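Local coordinates for hypothetical protein ST2348 (Sulfolobus tokodaii, PDB 2EF7), which is of unknown function but carries a pair of CBS domains, a module that in many relatives senses adenosine-containing ligands, at residues Val14-Lys19 / Gly108-Ile113. Sequence-based numbering, arbitrary orientation.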
ATOM      1  N   VAL A  14      19.810  10.190   5.171  1.00 38.33           N
ATOM      2  CA  VAL A  14      20.121   8.984   4.411  1.00 33.92           C
ATOM      3  C   VAL A  14      21.606   8.704   4.570  1.00 32.90           C
ATOM      4  O   VAL A  14      22.368   9.597   4.917  1.00 32.05           O
ATOM      5  CB  VAL A  14      19.784   9.154   2.920  1.00 33.44           C
ATOM      6  CG1 VAL A  14      18.302   9.449   2.764  1.00 34.38           C
ATOM      7  CG2 VAL A  14      20.617  10.273   2.320  1.00 29.28           C
ATOM      8  N   ILE A  15      22.018   7.467   4.320  1.00 28.31           N
ATOM      9  CA  ILE A  15      23.418   7.111   4.464  1.00 22.97           C
ATOM     10  C   ILE A  15      24.134   7.114   3.129  1.00 26.55           C
ATOM     11  O   ILE A  15      23.637   6.552   2.149  1.00 25.66           O
ATOM     12  CB  ILE A  15      23.569   5.717   5.094  1.00 26.64           C
ATOM     13  CG1 ILE A  15      22.869   5.689   6.454  1.00 27.20           C
ATOM     14  CG2 ILE A  15      25.039   5.363   5.220  1.00 18.44           C
ATOM     15  CD1 ILE A  15      23.431   6.680   7.458  1.00 34.99           C
ATOM     16  N   SER A  16      25.311   7.735   3.096  1.00 22.22           N
ATOM     17  CA  SER A  16      26.105   7.792   1.877  1.00 24.63           C
ATOM     18  C   SER A  16      27.549   7.403   2.149  1.00 25.01           C
ATOM     19  O   SER A  16      28.007   7.460   3.281  1.00 22.12           O
ATOM     20  CB  SER A  16      26.087   9.206   1.304  1.00 21.75           C
ATOM     21  OG  SER A  16      26.799  10.089   2.153  1.00 24.80           O
ATOM     22  N   VAL A  17      28.261   7.016   1.096  1.00 23.82           N
ATOM     23  CA  VAL A  17      29.674   6.652   1.194  1.00 22.03           C
ATOM     24  C   VAL A  17      30.342   7.348   0.027  1.00 22.33           C
ATOM     25  O   VAL A  17      29.698   7.590  -0.997  1.00 28.45           O
ATOM     26  CB  VAL A  17      29.897   5.112   1.077  1.00 23.61           C
ATOM     27  CG1 VAL A  17      29.149   4.389   2.200  1.00 17.22           C
ATOM     28  CG2 VAL A  17      29.442   4.611  -0.301  1.00 19.85           C
ATOM     29  N   THR A  18      31.621   7.675   0.167  1.00 22.52           N
ATOM     30  CA  THR A  18      32.324   8.361  -0.904  1.00 26.22           C
ATOM     31  C   THR A  18      32.623   7.394  -2.038  1.00 31.21           C
ATOM     32  O   THR A  18      32.676   6.181  -1.835  1.00 22.52           O
ATOM     33  CB  THR A  18      33.642   8.982  -0.409  1.00 28.09           C
ATOM     34  OG1 THR A  18      34.567   7.944  -0.088  1.00 27.30           O
ATOM     35  CG2 THR A  18      33.395   9.812   0.830  1.00 31.74           C
ATOM     36  N   LYS A  19      32.827   7.937  -3.234  1.00 27.51           N
ATOM     37  CA  LYS A  19      33.086   7.111  -4.409  1.00 32.04           C
ATOM     38  C   LYS A  19      34.331   6.229  -4.354  1.00 30.23           C
ATOM     39  O   LYS A  19      34.496   5.345  -5.190  1.00 27.99           O
ATOM     40  CB  LYS A  19      33.118   7.981  -5.668  1.00 30.77           C
ATOM     41  CG  LYS A  19      34.241   8.991  -5.725  1.00 33.91           C
ATOM     42  CD  LYS A  19      34.272   9.656  -7.099  1.00 36.70           C
ATOM     43  CE  LYS A  19      35.381  10.697  -7.188  1.00 37.39           C
ATOM     44  NZ  LYS A  19      35.485  11.274  -8.557  1.00 40.43           N
ATOM     45  N   GLY A 108      23.647  21.256  -5.165  1.00 34.66           N
ATOM     46  CA  GLY A 108      23.873  19.898  -5.637  1.00 31.36           C
ATOM     47  C   GLY A 108      24.208  18.852  -4.587  1.00 30.71           C
ATOM     48  O   GLY A 108      24.412  17.688  -4.929  1.00 30.61           O
ATOM     49  N   ASN A 109      24.248  19.259  -3.318  1.00 28.10           N
ATOM     50  CA  ASN A 109      24.573  18.361  -2.217  1.00 30.72           C
ATOM     51  C   ASN A 109      23.409  17.491  -1.770  1.00 33.69           C
ATOM     52  O   ASN A 109      22.267  17.946  -1.701  1.00 25.90           O
ATOM     53  CB  ASN A 109      25.090  19.165  -1.023  1.00 35.69           C
ATOM     54  CG  ASN A 109      26.366  19.920  -1.346  1.00 40.63           C
ATOM     55  OD1 ASN A 109      27.344  19.340  -1.821  1.00 43.16           O
ATOM     56  ND2 ASN A 109      26.362  21.220  -1.090  1.00 49.76           N
ATOM     57  N   LEU A 110      23.720  16.238  -1.450  1.00 26.99           N
ATOM     58  CA  LEU A 110      22.725  15.264  -1.013  1.00 26.90           C
ATOM     59  C   LEU A 110      21.985  15.716   0.250  1.00 29.93           C
ATOM     60  O   LEU A 110      22.613  16.132   1.228  1.00 27.52           O
ATOM     61  CB  LEU A 110      23.407  13.915  -0.765  1.00 27.24           C
ATOM     62  CG  LEU A 110      22.552  12.708  -0.373  1.00 27.82           C
ATOM     63  CD1 LEU A 110      21.524  12.389  -1.468  1.00 19.86           C
ATOM     64  CD2 LEU A 110      23.480  11.519  -0.152  1.00 24.66           C
ATOM     65  N   LYS A 111      20.653  15.641   0.216  1.00 24.82           N
ATOM     66  CA  LYS A 111      19.815  16.036   1.354  1.00 23.55           C
ATOM     67  C   LYS A 111      18.840  14.939   1.768  1.00 25.80           C
ATOM     68  O   LYS A 111      18.399  14.898   2.914  1.00 27.25           O
ATOM     69  CB  LYS A 111      19.018  17.309   1.023  1.00 28.09           C
ATOM     70  CG  LYS A 111      19.849  18.587   0.953  1.00 36.17           C
ATOM     71  CD  LYS A 111      20.317  18.997   2.340  1.00 44.01           C
ATOM     72  CE  LYS A 111      21.376  20.076   2.275  1.00 55.29           C
ATOM     73  NZ  LYS A 111      21.845  20.456   3.637  1.00 55.62           N
ATOM     74  N   GLY A 112      18.488  14.063   0.834  1.00 23.32           N
ATOM     75  CA  GLY A 112      17.563  12.990   1.144  1.00 22.50           C
ATOM     76  C   GLY A 112      17.234  12.113  -0.052  1.00 22.03           C
ATOM     77  O   GLY A 112      17.893  12.191  -1.094  1.00 25.66           O
ATOM     78  N   ILE A 113      16.203  11.286   0.110  1.00 25.75           N
ATOM     79  CA  ILE A 113      15.729  10.367  -0.920  1.00 26.27           C
ATOM     80  C   ILE A 113      14.205  10.438  -0.946  1.00 30.51           C
ATOM     81  O   ILE A 113      13.576  10.392   0.109  1.00 25.34           O
ATOM     82  CB  ILE A 113      16.123   8.896  -0.595  1.00 30.54           C
ATOM     83  CG1 ILE A 113      17.634   8.729  -0.677  1.00 35.21           C
ATOM     84  CG2 ILE A 113      15.424   7.935  -1.551  1.00 32.15           C
ATOM     85  CD1 ILE A 113      18.200   9.053  -2.033  1.00 49.78           C
TER
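Val14 meets Leu110, Gly112 and Ile113 with its two methyl groups. Its side chain points at the strand 110-115, and each methyl has its own target. CG1 reaches Ile113, 3.6 Å from CG1 of that residue, and also lies 4.0 Å from Gly112 CA. The chi1 of -60° sets Val14 CG1 anti to its carbonyl carbon and turns CG2 the other way, toward Leu110. Val14 CG2 sits 4.0 Å from Leu110 CD2. The side chains of Val14 and Ile113 cross at about a right angle, while Val14 meets Leu110 at a slant. Gly112 offers only backbone here. Together with Lys111 it faces Val103 in a classic beta bulge, on the edge of its own three-stranded sheet.

Ile15 CB points away from 108-113, and its backbone is hydrogen-bonded to Ile39.

Ser16 again faces the second segment, but more lightly. Its CB, not its hydroxyl, makes the contact, at 3.8 Å from Leu110 CD2. This Leu110 methyl therefore touches both Val14 and Ser16. With CG anti to the backbone N (chi1 -177°), the Leu110 side chain extends far enough for CD2 to reach both. Leu110 also rests on Ile39 and Val41, and Ile113 touches Ile39, so the strand 37-42 shares in the same apolar patch.

The loop leading into strand 16-18, and that strand's first residue, thus pack against strand 110-115. Segment 14-19 belongs to the first CBS motif and 108-113 to the second. This is consistent with the sheet-to-sheet pairing of two CBS motifs known as a Bateman module. The closest approaches are between carbons, with neither a hydrogen bond nor a salt bridge between the segments. The result is a modest apolar contact burying 195 Å², with its touching side chains still partly open to solvent.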